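Local coordinates for COG0778: Nitroreductase (Streptococcus pneumoniae, PDB 2B67), which probably catalyses FMN-dependent reduction of nitro compounds or related electron acceptors with NAD(P)H, as a homodimeric member of the nitroreductase family, at residues A[7-12]-A[146-151]; A[45-50]-A[132-137]; A[59-62]-A[68-71]; A[126-131]-A[173-178]. All coordinates share one frame; numbering follows the deposited sequence. Where two conformers were deposited one is given.

Interaction 1: A[7-12]-A[146-151]; sequences LELNKK and LTDQGI
Lys12, whose CG rests on the methyl of Thr147 at 3.8 Å, gives a hydrogen bond from NZ to a water at 2.7 Å, and that water makes a weak bond to Asp148 OD2. The bridge accompanies a helix-helix contact in which the N-terminal helix 5-12 lies against the C-terminal end of helix 124-148, where a Schellman motif closes the long helix. Gly150, with positive phi, is the C' residue, and Leu146 O is met by Ile151 N and Gln149 N from opposite faces of its carbonyl plane. The direct contact is apolar. Leu9 CD2 lies against both the methyl of Thr147 and the backbone of Asp148, 3.6 Å from Asp148 N. The methyl points across because Thr147 CG2 lies anti to the backbone N, while OG1 turns back to bond Val143 O of its own helix. Beyond CG the Lys12 chain bends at chi3 on the way to the water. Phe6 of the second subunit packs on both Leu9 and Asp148, placing the pair beside the dimer interface. The tightest point is Leu9 CD2 against Thr147 CG2, 3.5 Å, closer than carbons usually approach.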
# COMPACT_ATOMS: atom_id res chain seq x y z
N LEU A 7 -14.43 -5.08 8.06
CA LEU A 7 -15.28 -4.06 7.48
C LEU A 7 -15.54 -2.93 8.50
O LEU A 7 -15.52 -1.75 8.14
CB LEU A 7 -16.62 -4.68 7.02
CG LEU A 7 -17.73 -3.74 6.53
CD1 LEU A 7 -17.27 -2.77 5.42
CD2 LEU A 7 -18.92 -4.58 6.05
N GLU A 8 -15.78 -3.32 9.75
CA GLU A 8 -16.03 -2.38 10.84
C GLU A 8 -14.80 -1.47 11.10
O GLU A 8 -14.96 -0.26 11.29
CB GLU A 8 -16.44 -3.13 12.11
CG GLU A 8 -17.11 -2.25 13.17
CD GLU A 8 -17.06 -2.82 14.60
OE1 GLU A 8 -17.33 -2.03 15.56
OE2 GLU A 8 -16.73 -4.03 14.78
N LEU A 9 -13.59 -2.06 11.09
CA LEU A 9 -12.35 -1.28 11.19
C LEU A 9 -12.27 -0.23 10.08
O LEU A 9 -11.99 0.94 10.32
CB LEU A 9 -11.12 -2.19 11.08
CG LEU A 9 -9.95 -2.04 12.05
CD1 LEU A 9 -8.64 -2.58 11.47
CD2 LEU A 9 -9.78 -0.63 12.56
N ASN A 10 -12.51 -0.67 8.85
CA ASN A 10 -12.42 0.18 7.67
C ASN A 10 -13.40 1.33 7.69
O ASN A 10 -13.08 2.43 7.29
CB ASN A 10 -12.59 -0.63 6.40
CG ASN A 10 -11.25 -1.01 5.78
OD1 ASN A 10 -10.64 -0.25 5.01
ND2 ASN A 10 -10.77 -2.17 6.15
N LYS A 11 -14.61 1.06 8.18
CA LYS A 11 -15.64 2.09 8.23
C LYS A 11 -15.31 3.16 9.27
O LYS A 11 -15.80 4.28 9.19
CB LYS A 11 -17.03 1.49 8.46
CG LYS A 11 -17.72 1.00 7.19
CD LYS A 11 -19.25 1.00 7.40
CE LYS A 11 -19.92 -0.28 6.92
NZ LYS A 11 -20.83 -0.80 7.99
N LYS A 12 -14.45 2.84 10.23
CA LYS A 12 -14.03 3.90 11.12
C LYS A 12 -12.71 4.61 10.81
O LYS A 12 -12.37 5.54 11.52
CB LYS A 12 -14.13 3.50 12.59
CG LYS A 12 -13.43 2.28 12.97
CD LYS A 12 -14.21 1.65 14.14
CE LYS A 12 -13.25 1.05 15.14
NZ LYS A 12 -13.92 -0.09 15.79
N LEU A 146 -3.48 2.12 13.76
CA LEU A 146 -3.81 3.33 14.54
C LEU A 146 -5.30 3.41 14.84
O LEU A 146 -5.73 3.66 16.00
CB LEU A 146 -3.35 4.59 13.78
CG LEU A 146 -1.82 4.81 13.76
CD1 LEU A 146 -1.37 5.94 12.81
CD2 LEU A 146 -1.27 5.02 15.18
N THR A 147 -6.08 3.19 13.77
CA THR A 147 -7.53 3.19 13.83
C THR A 147 -8.00 2.17 14.84
O THR A 147 -8.85 2.47 15.67
CB THR A 147 -8.17 2.87 12.46
OG1 THR A 147 -7.78 3.86 11.50
CG2 THR A 147 -9.71 2.83 12.57
N ASP A 148 -7.47 0.95 14.76
CA ASP A 148 -7.77 -0.09 15.75
C ASP A 148 -7.53 0.32 17.21
O ASP A 148 -8.15 -0.22 18.11
CB ASP A 148 -6.97 -1.36 15.48
CG ASP A 148 -7.54 -2.57 16.22
OD1 ASP A 148 -6.80 -3.17 17.04
OD2 ASP A 148 -8.73 -2.88 16.00
N GLN A 149 -6.60 1.23 17.44
CA GLN A 149 -6.37 1.72 18.78
C GLN A 149 -7.16 2.96 19.08
O GLN A 149 -6.96 3.55 20.12
CB GLN A 149 -4.91 2.04 18.99
CG GLN A 149 -3.95 0.92 18.78
CD GLN A 149 -2.59 1.27 19.37
OE1 GLN A 149 -2.53 1.91 20.42
NE2 GLN A 149 -1.50 0.85 18.72
N GLY A 150 -8.05 3.38 18.18
CA GLY A 150 -8.88 4.58 18.42
C GLY A 150 -8.18 5.88 18.07
O GLY A 150 -8.60 6.97 18.50
N ILE A 151 -7.10 5.79 17.28
CA ILE A 151 -6.28 6.96 16.91
C ILE A 151 -6.50 7.32 15.43
O ILE A 151 -6.44 6.44 14.55
CB ILE A 151 -4.78 6.75 17.26
CG1 ILE A 151 -4.63 6.41 18.77
CG2 ILE A 151 -3.91 8.02 16.92
CD1 ILE A 151 -3.25 5.86 19.17
O HOH W 1 -11.63 -1.29 16.49

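Interaction 2: A[45-50]-A[132-137]; sequences SQPWKF and ALNAGL. With ACY (acetic acid), chain F.
Asn134 projects from helix 124-148 onto Pro47, and its CB makes the main approach, 3.8 Å from Pro47 CG and 4.0 Å from Pro47 CD. One bond further, Asn134 CG still grazes the proline at Pro47 CG, 4.2 Å away, the two side chains crossing at about a right angle. The amide then turns to backbone partners: ND2 bonds Tyr130 O one turn earlier in the helix, and OD1 accepts from Ala42 N in the FMN-binding loop. With both ends held, the amide is fixed in rotation and ties that loop to the helix. Pro47 is the centre of an inverse gamma turn that leads into the strand. Next to it the Trp48 ring brings its edge to the helix backbone, CZ3 lying 3.8 Å from Asn134 O near the ring plane. Gln46 CA sits 3.6 Å above the ring, over its centre. Leu133 and Leu137, on the same helical segment, touch a bound FMN. The contact thus seats the start of strand 48-53 on helix 124-148, with Trp48 also packing on Leu81 of strand 77-84 and Pro47 on Arg90 of helix 87-98.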
# COMPACT_ATOMS: atom_id res chain seq x y z
N SER A 45 11.60 -7.70 1.52
CA SER A 45 12.65 -6.68 1.63
C SER A 45 12.36 -5.60 2.68
O SER A 45 13.27 -4.93 3.13
CB SER A 45 12.90 -6.01 0.27
OG SER A 45 11.78 -5.22 -0.15
N GLN A 46 11.10 -5.43 3.08
CA GLN A 46 10.71 -4.48 4.15
C GLN A 46 11.55 -3.18 4.12
O GLN A 46 12.26 -2.86 5.06
CB GLN A 46 10.73 -5.16 5.54
CG GLN A 46 11.96 -5.96 5.88
CD GLN A 46 11.72 -7.02 6.99
OE1 GLN A 46 11.40 -6.69 8.13
NE2 GLN A 46 11.91 -8.27 6.65
N PRO A 47 11.47 -2.44 3.00
CA PRO A 47 12.44 -1.40 2.73
C PRO A 47 12.04 -0.06 3.32
O PRO A 47 12.08 0.95 2.62
CB PRO A 47 12.45 -1.34 1.20
CG PRO A 47 10.99 -1.62 0.82
CD PRO A 47 10.50 -2.61 1.88
N TRP A 48 11.68 -0.04 4.60
CA TRP A 48 10.97 1.10 5.20
C TRP A 48 11.61 1.59 6.47
O TRP A 48 12.30 0.84 7.20
CB TRP A 48 9.48 0.77 5.49
CG TRP A 48 9.18 -0.59 6.05
CD1 TRP A 48 9.56 -1.10 7.28
CD2 TRP A 48 8.36 -1.60 5.44
NE1 TRP A 48 9.05 -2.38 7.45
CE2 TRP A 48 8.32 -2.71 6.33
CE3 TRP A 48 7.68 -1.69 4.22
CZ2 TRP A 48 7.59 -3.87 6.05
CZ3 TRP A 48 6.97 -2.84 3.94
CH2 TRP A 48 6.94 -3.92 4.84
N LYS A 49 11.40 2.87 6.73
CA LYS A 49 11.94 3.53 7.93
C LYS A 49 10.90 4.53 8.41
O LYS A 49 10.43 5.36 7.62
CB LYS A 49 13.27 4.24 7.66
CG LYS A 49 13.82 4.92 8.94
CD LYS A 49 14.87 6.02 8.69
CE LYS A 49 16.22 5.38 8.38
NZ LYS A 49 16.80 4.66 9.55
N PHE A 50 10.52 4.41 9.67
CA PHE A 50 9.48 5.25 10.29
C PHE A 50 10.12 6.32 11.17
O PHE A 50 10.79 6.03 12.19
CB PHE A 50 8.51 4.39 11.10
CG PHE A 50 7.74 3.40 10.27
CD1 PHE A 50 8.34 2.20 9.85
CD2 PHE A 50 6.42 3.67 9.89
CE1 PHE A 50 7.63 1.29 9.04
CE2 PHE A 50 5.69 2.77 9.14
CZ PHE A 50 6.29 1.58 8.70
N ALA A 132 7.77 2.77 -3.91
CA ALA A 132 6.48 3.44 -3.74
C ALA A 132 5.39 2.40 -3.39
O ALA A 132 4.54 2.63 -2.51
CB ALA A 132 6.10 4.26 -4.99
N LEU A 133 5.43 1.26 -4.08
CA LEU A 133 4.46 0.22 -3.83
C LEU A 133 4.57 -0.31 -2.41
O LEU A 133 3.56 -0.41 -1.70
CB LEU A 133 4.53 -0.91 -4.86
CG LEU A 133 3.28 -1.80 -4.65
CD1 LEU A 133 2.54 -2.05 -5.95
CD2 LEU A 133 3.70 -3.06 -3.95
N ASN A 134 5.78 -0.68 -2.01
CA ASN A 134 6.00 -1.23 -0.66
C ASN A 134 5.65 -0.20 0.43
O ASN A 134 5.20 -0.56 1.50
CB ASN A 134 7.45 -1.75 -0.53
CG ASN A 134 7.68 -3.06 -1.32
OD1 ASN A 134 7.17 -4.12 -0.93
ND2 ASN A 134 8.36 -2.97 -2.48
N ALA A 135 5.86 1.08 0.16
CA ALA A 135 5.42 2.14 1.09
C ALA A 135 3.89 2.16 1.23
O ALA A 135 3.39 2.33 2.33
CB ALA A 135 5.93 3.52 0.64
N GLY A 136 3.17 1.99 0.11
CA GLY A 136 1.71 1.89 0.12
C GLY A 136 1.22 0.73 0.96
O GLY A 136 0.31 0.89 1.81
N LEU A 137 1.81 -0.45 0.76
CA LEU A 137 1.44 -1.61 1.58
C LEU A 137 1.51 -1.32 3.08
O LEU A 137 0.53 -1.51 3.79
CB LEU A 137 2.32 -2.82 1.24
CG LEU A 137 2.14 -3.45 -0.14
CD1 LEU A 137 3.30 -4.43 -0.36
CD2 LEU A 137 0.78 -4.16 -0.21
C ACY F . 19.54 2.29 8.75
O ACY F . 19.36 3.49 9.06
OXT ACY F . 18.63 1.44 8.73
CH3 ACY F . 20.93 1.87 8.37

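Interaction 3: A[59-62]-A[68-71]; sequences ELAK and NFEQ
The carbonyl oxygen of Ala61 meets the ring edge of Phe69, with Ala61 O only 3.1 Å from Phe69 CD1 and lying near the ring plane. Such an edge-on approach sets the negative oxygen against the slightly positive rim of the aromatic ring. Ala61 adds its methyl, whose CB lies 4.0 Å from Phe69 CD1 in apolar contact and 3.8 Å from Phe69 O. Lys62 contributes mainly backbone: its N is 4.1 Å from Phe69 CD1, again at the edge of the ring, while its CB is directed away. No hydrogen bond links the two segments.

What sets up this first shell is partly torsional. Phe69 CG lies anti to the backbone N (chi1 174°), beside the carbonyl carbon, and this swings the ring across to the end of the preceding helix. Another part of the ring edge has the carboxylate carbon of Glu70 in its plane. Phe69 O accepts a hydrogen bond from Ser73 OG. Ala61 also packs on Val72 and Ser73, extending the contact one turn along helix 68-74.

Two other residues of this turn, Asn68 and Gln71, bind the cofactor. Gln71 NE2 donates to FMN O2 and Asn68 OD1 makes a weak bond with FMN N3, both on the pyrimidine side of the flavin, while Asn68 ND2 holds Gly158 O. The contact closes the short loop between helices 57-61 and 68-74, which connect strand 48-53 to strand 77-84, and Asn68 and Gln71 rest on Ile156 of strand 152-156.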
# COMPACT_ATOMS: atom_id res chain seq x y z
N GLU A 59 9.00 22.76 12.19
CA GLU A 59 9.95 22.74 11.08
C GLU A 59 9.38 21.95 9.91
O GLU A 59 9.26 22.46 8.78
CB GLU A 59 11.27 22.07 11.52
CG GLU A 59 12.48 22.99 11.74
CD GLU A 59 13.81 22.35 11.26
OE1 GLU A 59 14.38 22.82 10.24
OE2 GLU A 59 14.26 21.36 11.89
N LEU A 60 9.00 20.70 10.18
CA LEU A 60 8.45 19.81 9.15
C LEU A 60 7.25 20.43 8.46
O LEU A 60 7.13 20.37 7.24
CB LEU A 60 8.08 18.43 9.76
CG LEU A 60 7.46 17.42 8.80
CD1 LEU A 60 8.44 17.08 7.63
CD2 LEU A 60 7.02 16.16 9.56
N ALA A 61 6.37 21.06 9.24
CA ALA A 61 5.15 21.64 8.71
C ALA A 61 5.41 22.71 7.64
O ALA A 61 4.58 22.89 6.75
CB ALA A 61 4.32 22.25 9.84
N LYS A 62 6.55 23.41 7.74
CA LYS A 62 6.94 24.43 6.73
C LYS A 62 7.17 23.83 5.36
O LYS A 62 7.19 24.59 4.36
CB LYS A 62 8.22 25.15 7.15
CG LYS A 62 8.07 25.96 8.42
CD LYS A 62 9.39 26.63 8.75
CE LYS A 62 9.29 27.32 10.08
NZ LYS A 62 10.67 27.62 10.57
N ASN A 68 -2.13 21.41 4.35
CA ASN A 68 -1.24 20.42 4.98
C ASN A 68 -0.38 21.11 6.01
O ASN A 68 0.02 20.48 6.99
CB ASN A 68 -0.36 19.67 3.95
CG ASN A 68 -1.18 18.80 3.02
OD1 ASN A 68 -2.27 18.35 3.40
ND2 ASN A 68 -0.69 18.55 1.82
N PHE A 69 -0.08 22.40 5.79
CA PHE A 69 0.67 23.16 6.78
C PHE A 69 -0.02 23.11 8.15
O PHE A 69 0.62 22.83 9.16
CB PHE A 69 0.88 24.64 6.35
CG PHE A 69 1.54 25.45 7.42
CD1 PHE A 69 2.91 25.35 7.65
CD2 PHE A 69 0.77 26.31 8.24
CE1 PHE A 69 3.51 26.07 8.67
CE2 PHE A 69 1.37 27.02 9.26
CZ PHE A 69 2.74 26.91 9.47
N GLU A 70 -1.32 23.38 8.19
CA GLU A 70 -2.02 23.35 9.47
C GLU A 70 -2.13 21.94 10.05
O GLU A 70 -2.07 21.75 11.27
CB GLU A 70 -3.41 23.95 9.32
CG GLU A 70 -3.41 25.49 9.40
CD GLU A 70 -3.20 26.16 8.07
OE1 GLU A 70 -3.03 25.46 7.03
OE2 GLU A 70 -3.19 27.41 8.06
N GLN A 71 -2.29 20.94 9.19
CA GLN A 71 -2.40 19.55 9.66
C GLN A 71 -1.13 19.09 10.35
O GLN A 71 -1.17 18.58 11.47
CB GLN A 71 -2.77 18.61 8.50
CG GLN A 71 -4.21 18.83 7.98
CD GLN A 71 -4.53 17.94 6.80
OE1 GLN A 71 -4.36 16.72 6.86
NE2 GLN A 71 -5.00 18.55 5.70

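Interaction 4: A[126-131]-A[173-178]; sequences QVSDYL and RFRPEL
Arg175 reaches from strand 174-183 to Ser128 on helix 124-148, a helix-on-sheet packing of the alpha-beta sandwich in which the axes of segments 126-131 and 174-178 approach to 11.3 Å. Two hydrogen bonds carry it, end-on from the guanidinium to two atoms of one serine. Arg175 NH1 donates to Ser128 O at 2.8 Å, in the carbonyl plane on a lone pair but tilted from the guanidinium plane, whereas NH2 gives a straighter bond (169°) to Ser128 OG at 3.0 Å. That hydroxyl is also bonded to Asp129 OD1 of the second subunit, so the grip lies at the dimer interface.

The ionic part lies within the strand. Glu177 OE2 takes Arg175 NE at 2.6 Å, from above the carboxylate plane, and NH1 at 2.9 Å on its syn lone pair; with Thr83 OG1 this buried oxygen has three partners.

In the backbone here the strand carries a classic beta bulge, Glu177 and Leu178 sharing Leu81 as their opposite residue.

Leu131 supplies van der Waals contact to the charged groups. Its CB is 3.7 Å from Glu177 OE2 and 3.5 Å from Arg175 NH1, and its CD1 stands over one guanidinium face, 3.9 Å above the plane and offset toward the rim.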
# COMPACT_ATOMS: atom_id res chain seq x y z
N GLN A 126 11.78 1.03 -12.25
CA GLN A 126 11.49 -0.20 -11.51
C GLN A 126 11.78 -0.05 -10.04
O GLN A 126 10.92 -0.37 -9.23
CB GLN A 126 12.22 -1.41 -12.08
CG GLN A 126 11.61 -1.93 -13.38
CD GLN A 126 12.40 -3.11 -14.00
OE1 GLN A 126 13.51 -3.42 -13.57
NE2 GLN A 126 11.80 -3.79 -14.98
N VAL A 127 12.97 0.46 -9.70
CA VAL A 127 13.32 0.81 -8.32
C VAL A 127 12.32 1.78 -7.67
O VAL A 127 11.82 1.52 -6.56
CB VAL A 127 14.77 1.35 -8.19
CG1 VAL A 127 15.05 1.85 -6.76
CG2 VAL A 127 15.76 0.25 -8.49
N SER A 128 12.04 2.88 -8.36
CA SER A 128 11.19 3.92 -7.82
C SER A 128 9.74 3.42 -7.54
O SER A 128 9.14 3.78 -6.52
CB SER A 128 11.15 5.15 -8.76
OG SER A 128 10.49 6.23 -8.12
N ASP A 129 9.20 2.63 -8.47
CA ASP A 129 7.89 1.96 -8.34
C ASP A 129 7.85 0.95 -7.22
O ASP A 129 6.84 0.83 -6.50
CB ASP A 129 7.47 1.26 -9.66
CG ASP A 129 7.08 2.26 -10.78
OD1 ASP A 129 7.06 3.49 -10.55
OD2 ASP A 129 6.79 1.81 -11.92
N TYR A 130 8.95 0.21 -7.08
CA TYR A 130 9.09 -0.84 -6.05
C TYR A 130 9.00 -0.20 -4.66
O TYR A 130 8.23 -0.64 -3.80
CB TYR A 130 10.43 -1.54 -6.27
CG TYR A 130 10.78 -2.70 -5.39
CD1 TYR A 130 10.63 -4.02 -5.85
CD2 TYR A 130 11.32 -2.50 -4.13
CE1 TYR A 130 11.02 -5.12 -5.04
CE2 TYR A 130 11.68 -3.58 -3.30
CZ TYR A 130 11.57 -4.88 -3.77
OH TYR A 130 11.94 -5.95 -2.91
N LEU A 131 9.75 0.87 -4.46
CA LEU A 131 9.75 1.55 -3.17
C LEU A 131 8.36 2.16 -2.89
O LEU A 131 7.83 2.07 -1.78
CB LEU A 131 10.84 2.61 -3.16
CG LEU A 131 12.31 2.14 -3.25
CD1 LEU A 131 13.22 3.38 -3.22
CD2 LEU A 131 12.73 1.18 -2.15
N ARG A 173 20.22 8.30 1.69
CA ARG A 173 19.91 6.94 1.26
C ARG A 173 18.38 6.68 1.39
O ARG A 173 17.82 5.97 0.61
CB ARG A 173 20.75 5.93 2.08
CG ARG A 173 20.33 4.46 1.93
CD ARG A 173 21.22 3.56 2.80
NE ARG A 173 20.56 2.29 3.10
CZ ARG A 173 20.97 1.42 4.04
NH1 ARG A 173 20.28 0.30 4.26
NH2 ARG A 173 22.06 1.66 4.76
N PHE A 174 17.74 7.30 2.38
CA PHE A 174 16.30 7.16 2.61
C PHE A 174 15.52 8.31 1.96
O PHE A 174 15.81 9.49 2.22
CB PHE A 174 16.04 7.08 4.12
CG PHE A 174 16.62 5.84 4.71
CD1 PHE A 174 17.93 5.85 5.22
CD2 PHE A 174 15.90 4.63 4.66
CE1 PHE A 174 18.52 4.62 5.72
CE2 PHE A 174 16.47 3.43 5.15
CZ PHE A 174 17.78 3.42 5.67
N ARG A 175 14.55 7.98 1.10
CA ARG A 175 13.72 9.03 0.51
C ARG A 175 12.34 9.09 1.16
O ARG A 175 11.75 8.04 1.50
CB ARG A 175 13.59 8.88 -1.00
CG ARG A 175 12.82 7.66 -1.41
CD ARG A 175 12.44 7.72 -2.88
NE ARG A 175 11.33 6.82 -3.20
CZ ARG A 175 10.96 6.50 -4.44
NH1 ARG A 175 9.94 5.67 -4.65
NH2 ARG A 175 11.66 6.95 -5.49
N PRO A 176 11.83 10.31 1.38
CA PRO A 176 10.53 10.43 2.01
C PRO A 176 9.43 10.01 1.03
O PRO A 176 9.47 10.37 -0.15
CB PRO A 176 10.45 11.92 2.40
CG PRO A 176 11.44 12.62 1.51
CD PRO A 176 12.48 11.61 1.13
N GLU A 177 8.51 9.20 1.50
CA GLU A 177 7.37 8.81 0.65
C GLU A 177 6.08 9.55 0.98
O GLU A 177 5.34 9.97 0.08
CB GLU A 177 7.14 7.30 0.73
CG GLU A 177 8.34 6.46 0.21
CD GLU A 177 8.43 6.39 -1.31
OE1 GLU A 177 7.59 6.97 -2.03
OE2 GLU A 177 9.37 5.74 -1.79
N LEU A 178 5.81 9.70 2.28
CA LEU A 178 4.50 10.12 2.83
C LEU A 178 4.71 10.71 4.21
O LEU A 178 5.59 10.26 4.95
CB LEU A 178 3.58 8.88 3.05
CG LEU A 178 2.94 8.10 1.91
CD1 LEU A 178 2.15 6.89 2.43
CD2 LEU A 178 2.05 9.01 1.02

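In the fold
Three of the contacts share helix 124-148. Interactions 4 and 2 lie in the buried interior, with centres 8 Å apart, and join the helix to two strands of one antiparallel sheet; they touch directly, through Ser45 OG and Tyr130 OH among others. Interaction 1 is partly buried, at the far end of the helix, its centre 27 Å from that of interaction 4 and on the opposite side of the chain's centre. Interaction 3 stands apart as a local helix-loop-helix closure near the surface. Hydrogen bonds from an arginine, itself paired with a glutamate of its own strand, dominate interaction 4; interaction 2 relies on proline and aromatic packing, and interaction 1 adds a water bridge on its exposed lysine. Contacts 1, 2 and 4 also meet the second subunit.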